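Local coordinates for protein lantibiotic dehydratase (Microbispora corallina, PDB 5EHK) that probably dehydrates serine and threonine residues of the precursor of the lantibiotic NAI-107, using glutamyl-tRNA to activate their hydroxyls before glutamate is eliminated, at residues R870-R875 and L919-E924; T954-A959 and G1025-L1030; A960-F965 and A994-S999. All blocks are in the same frame, centred on the assembly; numbering follows the deposited sequence.

Contact 1: R870-R875 and L919-E924; sequences RFRGER and LAEFTE
Arg872 meets Glu921 end-on, NH1 and NH2 of the guanidinium each taking one oxygen of the carboxylate. The NH2 bond to OE1 of Glu921 is 3.1 Å long and nearly straight (173°), lies close to the guanidinium plane and uses the syn lone pair. The NH1 bond to OE2 of Glu921, 3.0 Å, is more bent and its acceptor is tilted out of that plane, because the two flat groups are turned 33° against each other. A two-point grip of this kind limits how far either group can swivel. Arg872 gets this far because its CG stands anti to the backbone N (chi1 -178°) and its chain stays extended until a bend at chi3. Glu924, one helical turn on from Glu921, puts its CG 4.2 Å from NH1 of Arg872 and turns its carboxylate toward Arg870. A second salt bridge is modelled there, but its atoms stand too close together for its geometry to be trusted. The contact joins the end of strand 864-872, an inner strand of a four-stranded antiparallel sheet, to the first turn of helix 920-942. The axes of the two short elements stay 12.7 Å apart, a gap spanned by long charged side chains. Arg870 and Arg872, two residues apart, both lean to the helix side. Further out, Asp852 forms a salt bridge with NH2 of Arg872, which therefore serves two acids, and Tyr911 OH hydrogen-bonds OE2 of Glu924. Trp819 and Arg853, on the two neighbouring strands, touch both arginines.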
loop_
_atom_site.group_PDB
_atom_site.type_symbol
_atom_site.label_atom_id
_atom_site.label_comp_id
_atom_site.label_asym_id
_atom_site.label_seq_id
_atom_site.Cartn_x
_atom_site.Cartn_y
_atom_site.Cartn_z
ATOM N N ARG A 870 -11.879 -18.868 -24.544
ATOM C CA ARG A 870 -11.530 -20.298 -24.552
ATOM C C ARG A 870 -12.078 -21.109 -25.726
ATOM O O ARG A 870 -13.244 -21.012 -26.032
ATOM C CB ARG A 870 -11.965 -20.994 -23.277
ATOM C CG ARG A 870 -11.234 -22.305 -23.232
ATOM C CD ARG A 870 -11.733 -23.285 -22.217
ATOM N NE ARG A 870 -13.155 -23.617 -22.289
ATOM C CZ ARG A 870 -13.739 -24.219 -23.314
ATOM N NH1 ARG A 870 -13.036 -24.540 -24.390
ATOM N NH2 ARG A 870 -15.031 -24.494 -23.260
ATOM N N PHE A 871 -11.242 -21.930 -26.355
ATOM C CA PHE A 871 -11.722 -22.837 -27.405
ATOM C C PHE A 871 -11.473 -24.264 -26.979
ATOM O O PHE A 871 -10.470 -24.552 -26.326
ATOM C CB PHE A 871 -11.000 -22.621 -28.726
ATOM C CG PHE A 871 -11.080 -21.219 -29.247
ATOM C CD1 PHE A 871 -12.048 -20.863 -30.163
ATOM C CD2 PHE A 871 -10.151 -20.264 -28.846
ATOM C CE1 PHE A 871 -12.114 -19.580 -30.659
ATOM C CE2 PHE A 871 -10.213 -18.990 -29.331
ATOM C CZ PHE A 871 -11.206 -18.640 -30.243
ATOM N N ARG A 872 -12.384 -25.159 -27.347
ATOM C CA ARG A 872 -12.178 -26.580 -27.123
ATOM C C ARG A 872 -12.130 -27.302 -28.460
ATOM O O ARG A 872 -12.904 -27.010 -29.376
ATOM C CB ARG A 872 -13.263 -27.164 -26.228
ATOM C CG ARG A 872 -13.055 -28.637 -25.919
ATOM C CD ARG A 872 -14.132 -29.213 -24.997
ATOM N NE ARG A 872 -15.361 -29.553 -25.704
ATOM C CZ ARG A 872 -16.441 -30.020 -25.095
ATOM N NH1 ARG A 872 -16.411 -30.202 -23.782
ATOM N NH2 ARG A 872 -17.531 -30.317 -25.788
ATOM N N GLY A 873 -11.195 -28.232 -28.580
ATOM C CA GLY A 873 -11.066 -28.994 -29.803
ATOM C C GLY A 873 -9.995 -30.054 -29.736
ATOM O O GLY A 873 -9.357 -30.280 -28.705
ATOM N N GLU A 874 -9.816 -30.718 -30.861
ATOM C CA GLU A 874 -8.775 -31.706 -31.025
ATOM C C GLU A 874 -7.397 -31.048 -31.053
ATOM O O GLU A 874 -7.195 -30.045 -31.739
ATOM C CB GLU A 874 -9.045 -32.496 -32.303
ATOM C CG GLU A 874 -10.501 -32.941 -32.374
ATOM C CD GLU A 874 -10.763 -34.026 -33.408
ATOM O OE1 GLU A 874 -10.458 -33.800 -34.609
ATOM O OE2 GLU A 874 -11.288 -35.098 -33.004
ATOM N N ARG A 875 -6.476 -31.597 -30.263
ATOM C CA ARG A 875 -5.106 -31.092 -30.136
ATOM C C ARG A 875 -4.437 -30.599 -31.426
ATOM O O ARG A 875 -3.988 -29.453 -31.476
ATOM C CB ARG A 875 -4.225 -32.120 -29.428
ATOM C CG ARG A 875 -4.836 -32.626 -28.126
ATOM C CD ARG A 875 -3.967 -33.639 -27.397
ATOM N NE ARG A 875 -4.413 -33.844 -26.016
ATOM C CZ ARG A 875 -3.936 -34.785 -25.206
ATOM N NH1 ARG A 875 -3.000 -35.622 -25.637
ATOM N NH2 ARG A 875 -4.396 -34.898 -23.966
ATOM N N LEU A 919 -22.539 -32.800 -15.483
ATOM C CA LEU A 919 -23.238 -31.660 -16.041
ATOM C C LEU A 919 -22.372 -30.778 -16.924
ATOM O O LEU A 919 -22.856 -29.780 -17.472
ATOM C CB LEU A 919 -23.853 -30.844 -14.914
ATOM C CG LEU A 919 -24.980 -31.646 -14.268
ATOM C CD1 LEU A 919 -25.646 -30.857 -13.142
ATOM C CD2 LEU A 919 -26.003 -32.058 -15.342
ATOM N N ALA A 920 -21.111 -31.166 -17.094
ATOM C CA ALA A 920 -20.134 -30.328 -17.785
ATOM C C ALA A 920 -20.555 -29.877 -19.190
ATOM O O ALA A 920 -20.396 -28.707 -19.544
ATOM C CB ALA A 920 -18.777 -31.029 -17.848
ATOM N N GLU A 921 -21.115 -30.785 -19.976
ATOM C CA GLU A 921 -21.508 -30.423 -21.324
ATOM C C GLU A 921 -22.594 -29.360 -21.334
ATOM O O GLU A 921 -22.639 -28.514 -22.229
ATOM C CB GLU A 921 -21.958 -31.646 -22.115
ATOM C CG GLU A 921 -20.833 -32.549 -22.510
ATOM C CD GLU A 921 -19.761 -31.854 -23.328
ATOM O OE1 GLU A 921 -20.090 -31.142 -24.304
ATOM O OE2 GLU A 921 -18.574 -32.058 -23.003
ATOM N N PHE A 922 -23.469 -29.398 -20.336
ATOM C CA PHE A 922 -24.514 -28.382 -20.238
ATOM C C PHE A 922 -23.912 -27.032 -19.836
ATOM O O PHE A 922 -24.348 -25.976 -20.300
ATOM C CB PHE A 922 -25.598 -28.811 -19.247
ATOM C CG PHE A 922 -26.272 -30.105 -19.611
ATOM C CD1 PHE A 922 -27.308 -30.126 -20.540
ATOM C CD2 PHE A 922 -25.867 -31.307 -19.032
ATOM C CE1 PHE A 922 -27.935 -31.320 -20.874
ATOM C CE2 PHE A 922 -26.491 -32.512 -19.379
ATOM C CZ PHE A 922 -27.530 -32.515 -20.289
ATOM N N THR A 923 -22.894 -27.086 -18.981
ATOM C CA THR A 923 -22.192 -25.884 -18.578
ATOM C C THR A 923 -21.440 -25.257 -19.750
ATOM O O THR A 923 -21.575 -24.063 -19.994
ATOM C CB THR A 923 -21.234 -26.143 -17.405
ATOM O OG1 THR A 923 -21.962 -26.711 -16.307
ATOM C CG2 THR A 923 -20.556 -24.831 -16.957
ATOM N N GLU A 924 -20.658 -26.044 -20.480
ATOM C CA GLU A 924 -19.913 -25.489 -21.605
ATOM C C GLU A 924 -20.859 -24.855 -22.601
ATOM O O GLU A 924 -20.596 -23.797 -23.170
ATOM C CB GLU A 924 -19.061 -26.551 -22.297
ATOM C CG GLU A 924 -17.949 -27.115 -21.407
ATOM C CD GLU A 924 -16.894 -26.088 -21.049
ATOM O OE1 GLU A 924 -16.668 -25.180 -21.867
ATOM O OE2 GLU A 924 -16.279 -26.183 -19.959
#

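Contact 2: T954-A959 and G1025-L1030; sequences TAISAA and GGWPLL
The six-membered end of the Trp1027 indole is the bump here, and the hollow is the shallow one between Ile956 and Ala959, one turn apart on helix 950-965. Its leading atom, CH2 of Trp1027, rests 3.9 Å from CG2 of Ile956 and 4.1 Å from CB of Ala959. The small methyl of Ala959 leaves room for the ring to come close to the helix backbone, where CH2 of Trp1027 lies 3.8 Å from the carbonyl O of Ile956. Ile956 is the opposing bump. Its CG2 branch faces the notch between the indole and Leu1030, 3.8 Å from CD1 of Leu1030, while CD1 of Ile956 reaches out to meet the leucine tip to tip, 3.7 Å from CD1 of Leu1030. With CG1 beside the backbone N (chi1 -63°), Ile956 offers both branches at once. Trp1027 precedes, and Leu1030 belongs to, the weakly bonded helix about 1028-1032, so both share one isoleucine. Leu1040 of helix 1034-1042 touches Ile956, Trp1027 and Leu1030, closing the group into a small hydrophobic core among the helices of the C-terminal region. No hydrogen bond crosses between the segments; apolar burial and fit of shape hold them together.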
loop_
_atom_site.group_PDB
_atom_site.type_symbol
_atom_site.label_atom_id
_atom_site.label_comp_id
_atom_site.label_asym_id
_atom_site.label_seq_id
_atom_site.Cartn_x
_atom_site.Cartn_y
_atom_site.Cartn_z
ATOM N N THR A 954 -29.067 -6.203 -19.864
ATOM C CA THR A 954 -28.490 -7.120 -18.875
ATOM C C THR A 954 -29.542 -7.594 -17.876
ATOM O O THR A 954 -29.593 -8.781 -17.540
ATOM C CB THR A 954 -27.257 -6.535 -18.166
ATOM O OG1 THR A 954 -26.264 -6.211 -19.146
ATOM C CG2 THR A 954 -26.641 -7.554 -17.194
ATOM N N ALA A 955 -30.373 -6.668 -17.403
ATOM C CA ALA A 955 -31.511 -7.021 -16.555
ATOM C C ALA A 955 -32.420 -7.995 -17.307
ATOM O O ALA A 955 -32.800 -9.044 -16.786
ATOM C CB ALA A 955 -32.290 -5.774 -16.188
ATOM N N ILE A 956 -32.724 -7.657 -18.553
ATOM C CA ILE A 956 -33.487 -8.531 -19.412
ATOM C C ILE A 956 -32.811 -9.885 -19.505
ATOM O O ILE A 956 -33.464 -10.911 -19.377
ATOM C CB ILE A 956 -33.643 -7.923 -20.808
ATOM C CG1 ILE A 956 -34.432 -6.621 -20.730
ATOM C CG2 ILE A 956 -34.312 -8.893 -21.762
ATOM C CD1 ILE A 956 -34.456 -5.870 -22.046
ATOM N N SER A 957 -31.494 -9.888 -19.672
ATOM C CA SER A 957 -30.753 -11.140 -19.805
ATOM C C SER A 957 -30.764 -11.953 -18.502
ATOM O O SER A 957 -30.939 -13.167 -18.538
ATOM C CB SER A 957 -29.326 -10.888 -20.292
ATOM O OG SER A 957 -28.731 -12.067 -20.795
ATOM N N ALA A 958 -30.630 -11.299 -17.355
ATOM C CA ALA A 958 -30.719 -12.028 -16.089
ATOM C C ALA A 958 -32.066 -12.714 -15.923
ATOM O O ALA A 958 -32.134 -13.920 -15.642
ATOM C CB ALA A 958 -30.474 -11.132 -14.941
ATOM N N ALA A 959 -33.138 -11.947 -16.113
ATOM C CA ALA A 959 -34.483 -12.454 -15.870
ATOM C C ALA A 959 -34.827 -13.570 -16.836
ATOM O O ALA A 959 -35.488 -14.553 -16.467
ATOM C CB ALA A 959 -35.484 -11.342 -15.984
ATOM N N GLY A 1025 -44.973 -12.860 -17.542
ATOM C CA GLY A 1025 -46.080 -12.360 -18.332
ATOM C C GLY A 1025 -45.915 -12.493 -19.837
ATOM O O GLY A 1025 -46.761 -12.008 -20.582
ATOM N N GLY A 1026 -44.832 -13.127 -20.289
ATOM C CA GLY A 1026 -44.589 -13.351 -21.709
ATOM C C GLY A 1026 -43.845 -12.216 -22.412
ATOM O O GLY A 1026 -43.732 -12.218 -23.646
ATOM N N TRP A 1027 -43.314 -11.275 -21.621
ATOM C CA TRP A 1027 -42.517 -10.146 -22.116
ATOM C C TRP A 1027 -43.299 -9.215 -23.040
ATOM O O TRP A 1027 -42.829 -8.904 -24.146
ATOM C CB TRP A 1027 -41.265 -10.631 -22.883
ATOM C CG TRP A 1027 -40.164 -11.295 -22.065
ATOM C CD1 TRP A 1027 -39.859 -12.632 -22.021
ATOM C CD2 TRP A 1027 -39.216 -10.642 -21.213
ATOM N NE1 TRP A 1027 -38.791 -12.847 -21.183
ATOM C CE2 TRP A 1027 -38.377 -11.643 -20.675
ATOM C CE3 TRP A 1027 -39.007 -9.314 -20.838
ATOM C CZ2 TRP A 1027 -37.341 -11.351 -19.787
ATOM C CZ3 TRP A 1027 -37.979 -9.026 -19.954
ATOM C CH2 TRP A 1027 -37.161 -10.039 -19.438
ATOM N N PRO A 1028 -44.478 -8.741 -22.589
ATOM C CA PRO A 1028 -45.416 -8.102 -23.530
ATOM C C PRO A 1028 -44.887 -6.773 -24.076
ATOM O O PRO A 1028 -44.874 -6.559 -25.290
ATOM C CB PRO A 1028 -46.692 -7.897 -22.687
ATOM C CG PRO A 1028 -46.340 -8.381 -21.250
ATOM C CD PRO A 1028 -44.846 -8.475 -21.185
ATOM N N LEU A 1029 -44.439 -5.904 -23.177
ATOM C CA LEU A 1029 -43.936 -4.603 -23.568
ATOM C C LEU A 1029 -42.739 -4.736 -24.509
ATOM O O LEU A 1029 -42.641 -4.007 -25.498
ATOM C CB LEU A 1029 -43.582 -3.793 -22.330
ATOM C CG LEU A 1029 -43.360 -2.299 -22.520
ATOM C CD1 LEU A 1029 -43.641 -1.567 -21.202
ATOM C CD2 LEU A 1029 -41.947 -1.993 -23.024
ATOM N N LEU A 1030 -41.823 -5.652 -24.196
ATOM C CA LEU A 1030 -40.622 -5.833 -25.016
ATOM C C LEU A 1030 -40.973 -6.225 -26.449
ATOM O O LEU A 1030 -40.337 -5.762 -27.395
ATOM C CB LEU A 1030 -39.675 -6.875 -24.403
ATOM C CG LEU A 1030 -38.451 -6.427 -23.586
ATOM C CD1 LEU A 1030 -37.460 -7.570 -23.456
ATOM C CD2 LEU A 1030 -37.779 -5.217 -24.214
#

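Contact 3: A960-F965 and A994-S999; sequences ALADAF and AAWMSS
The carbonyl O of Trp996 accepts two bonds from one residue, Ser999. Its hydroxyl OG donates at 2.6 Å to Trp996 O, in the carbonyl plane on a lone pair, and its backbone N donates at 3.0 Å to the same oxygen. This double grip ties Ser999 back to the short helix 992-997, which packs against the 960-965 part of helix 950-965 in the helical part of the C-terminal lantibiotic dehydratase region. Between the two segments contact is made by packing, with no hydrogen bond crossing. The small Ala962 lets the backbones approach closely, its CA 5.6 Å from CA of Trp996. Ala962 CB touches CB of Trp996 at 3.9 Å and, on the next residue, CG of Met997, whose chain folds back through bends at chi2 and chi3. The carbonyl O of Ala962 faces the indole edge at CD1 of Trp996. Farther on, the indole crosses Phe965 obliquely, CD2 of Phe965 approaching CZ2 of Trp996 to 3.5 Å. The two rings are nearly perpendicular, with planes at 87°. Phe965 carries CG anti to the backbone N (chi1 -169°), which lays its ring beside the indole. Trp996 NE1 hydrogen-bonds the carbonyl O of Gly966, just beyond Phe965, which helps to fix the indole's rotation. Val1074 of helix 1068-1085 packs on both aromatic residues, and Leu1097, Ala1100 and Val1104 of helix 1090-1109 pack on Met997. Ser998 OG reaches back one turn and donates to Ala994 O at 2.6 Å, tilted 27° from the carbonyl plane, and also bonds Gln1105 NE2.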
loop_
_atom_site.group_PDB
_atom_site.type_symbol
_atom_site.label_atom_id
_atom_site.label_comp_id
_atom_site.label_asym_id
_atom_site.label_seq_id
_atom_site.Cartn_x
_atom_site.Cartn_y
_atom_site.Cartn_z
ATOM N N ALA A 960 -34.343 -13.425 -18.065
ATOM C CA ALA A 960 -34.564 -14.435 -19.090
ATOM C C ALA A 960 -33.851 -15.750 -18.754
ATOM O O ALA A 960 -34.380 -16.834 -19.043
ATOM C CB ALA A 960 -34.120 -13.921 -20.439
ATOM N N LEU A 961 -32.660 -15.663 -18.156
ATOM C CA LEU A 961 -31.959 -16.868 -17.731
ATOM C C LEU A 961 -32.682 -17.553 -16.576
ATOM O O LEU A 961 -32.880 -18.761 -16.597
ATOM C CB LEU A 961 -30.499 -16.574 -17.368
ATOM C CG LEU A 961 -29.534 -17.761 -17.216
ATOM C CD1 LEU A 961 -28.132 -17.348 -17.635
ATOM C CD2 LEU A 961 -29.502 -18.301 -15.790
ATOM N N ALA A 962 -33.056 -16.771 -15.563
ATOM C CA ALA A 962 -33.836 -17.271 -14.428
ATOM C C ALA A 962 -35.094 -18.001 -14.862
ATOM O O ALA A 962 -35.377 -19.075 -14.326
ATOM C CB ALA A 962 -34.186 -16.147 -13.482
ATOM N N ASP A 963 -35.848 -17.421 -15.812
ATOM C CA ASP A 963 -37.041 -18.075 -16.364
ATOM C C ASP A 963 -36.589 -19.394 -16.932
ATOM O O ASP A 963 -37.119 -20.433 -16.585
ATOM C CB ASP A 963 -37.729 -17.238 -17.472
ATOM C CG ASP A 963 -39.208 -17.674 -17.752
ATOM O OD1 ASP A 963 -40.081 -17.430 -16.889
ATOM O OD2 ASP A 963 -39.527 -18.220 -18.832
ATOM N N ALA A 964 -35.532 -19.351 -17.728
ATOM C CA ALA A 964 -35.164 -20.490 -18.558
ATOM C C ALA A 964 -34.674 -21.705 -17.770
ATOM O O ALA A 964 -34.970 -22.841 -18.143
ATOM C CB ALA A 964 -34.133 -20.071 -19.612
ATOM N N PHE A 965 -33.984 -21.469 -16.656
ATOM C CA PHE A 965 -33.472 -22.575 -15.852
ATOM C C PHE A 965 -34.622 -23.470 -15.419
ATOM O O PHE A 965 -34.475 -24.699 -15.326
ATOM C CB PHE A 965 -32.710 -22.089 -14.628
ATOM C CG PHE A 965 -31.952 -23.182 -13.923
ATOM C CD1 PHE A 965 -30.694 -23.568 -14.362
ATOM C CD2 PHE A 965 -32.496 -23.829 -12.833
ATOM C CE1 PHE A 965 -29.992 -24.572 -13.716
ATOM C CE2 PHE A 965 -31.803 -24.835 -12.187
ATOM C CZ PHE A 965 -30.552 -25.210 -12.626
ATOM N N ALA A 994 -38.867 -15.317 -10.700
ATOM C CA ALA A 994 -38.902 -14.753 -9.354
ATOM C C ALA A 994 -38.177 -15.675 -8.373
ATOM O O ALA A 994 -37.514 -15.202 -7.447
ATOM C CB ALA A 994 -40.328 -14.454 -8.911
ATOM N N ALA A 995 -38.328 -16.982 -8.575
ATOM C CA ALA A 995 -37.639 -17.987 -7.760
ATOM C C ALA A 995 -36.170 -17.650 -7.678
ATOM O O ALA A 995 -35.679 -17.215 -6.644
ATOM C CB ALA A 995 -37.817 -19.378 -8.353
ATOM N N TRP A 996 -35.480 -17.802 -8.801
ATOM C CA TRP A 996 -34.040 -17.572 -8.849
ATOM C C TRP A 996 -33.606 -16.124 -8.566
ATOM O O TRP A 996 -32.656 -15.902 -7.818
ATOM C CB TRP A 996 -33.484 -18.068 -10.175
ATOM C CG TRP A 996 -33.754 -19.509 -10.388
ATOM C CD1 TRP A 996 -34.506 -20.071 -11.385
ATOM C CD2 TRP A 996 -33.273 -20.590 -9.588
ATOM N NE1 TRP A 996 -34.524 -21.438 -11.245
ATOM C CE2 TRP A 996 -33.776 -21.779 -10.148
ATOM C CE3 TRP A 996 -32.470 -20.666 -8.453
ATOM C CZ2 TRP A 996 -33.498 -23.027 -9.613
ATOM C CZ3 TRP A 996 -32.200 -21.900 -7.923
ATOM C CH2 TRP A 996 -32.709 -23.067 -8.501
ATOM N N MET A 997 -34.312 -15.143 -9.117
ATOM C CA MET A 997 -33.945 -13.759 -8.854
ATOM C C MET A 997 -34.040 -13.414 -7.361
ATOM O O MET A 997 -33.455 -12.434 -6.913
ATOM C CB MET A 997 -34.802 -12.786 -9.673
ATOM C CG MET A 997 -34.551 -12.828 -11.169
ATOM S SD MET A 997 -32.808 -12.698 -11.622
ATOM C CE MET A 997 -32.321 -11.137 -10.887
ATOM N N SER A 998 -34.754 -14.218 -6.580
ATOM C CA SER A 998 -34.889 -13.906 -5.160
ATOM C C SER A 998 -33.656 -14.307 -4.360
ATOM O O SER A 998 -33.429 -13.784 -3.256
ATOM C CB SER A 998 -36.169 -14.494 -4.554
ATOM O OG SER A 998 -37.323 -13.936 -5.160
ATOM N N SER A 999 -32.875 -15.241 -4.904
ATOM C CA SER A 999 -31.686 -15.751 -4.211
ATOM C C SER A 999 -30.519 -14.786 -4.415
ATOM O O SER A 999 -29.397 -15.006 -3.949
ATOM C CB SER A 999 -31.291 -17.117 -4.758
ATOM O OG SER A 999 -31.049 -17.022 -6.146
#

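All three contacts lie in the C-terminal dehydratase region, well away from the chain's centre. Contacts 2 and 3 are buried, use successive parts of helix 950-965 and touch each other, with Trp1027 CZ2 4.0 Å from Ala960 N; their centres are about 11 Å apart. In both, a tryptophan packs where an alanine keeps the helix surface low. Neither has a hydrogen bond between its segments; contact 3 adds serine hydroxyls bonded within 994-999 and an indole N-H bonded just beyond 960-965. Contact 1, on the preceding helix 920-942, is only partly buried and joins sheet to helix through charge. Its centre stands about 25 Å from that of contact 3.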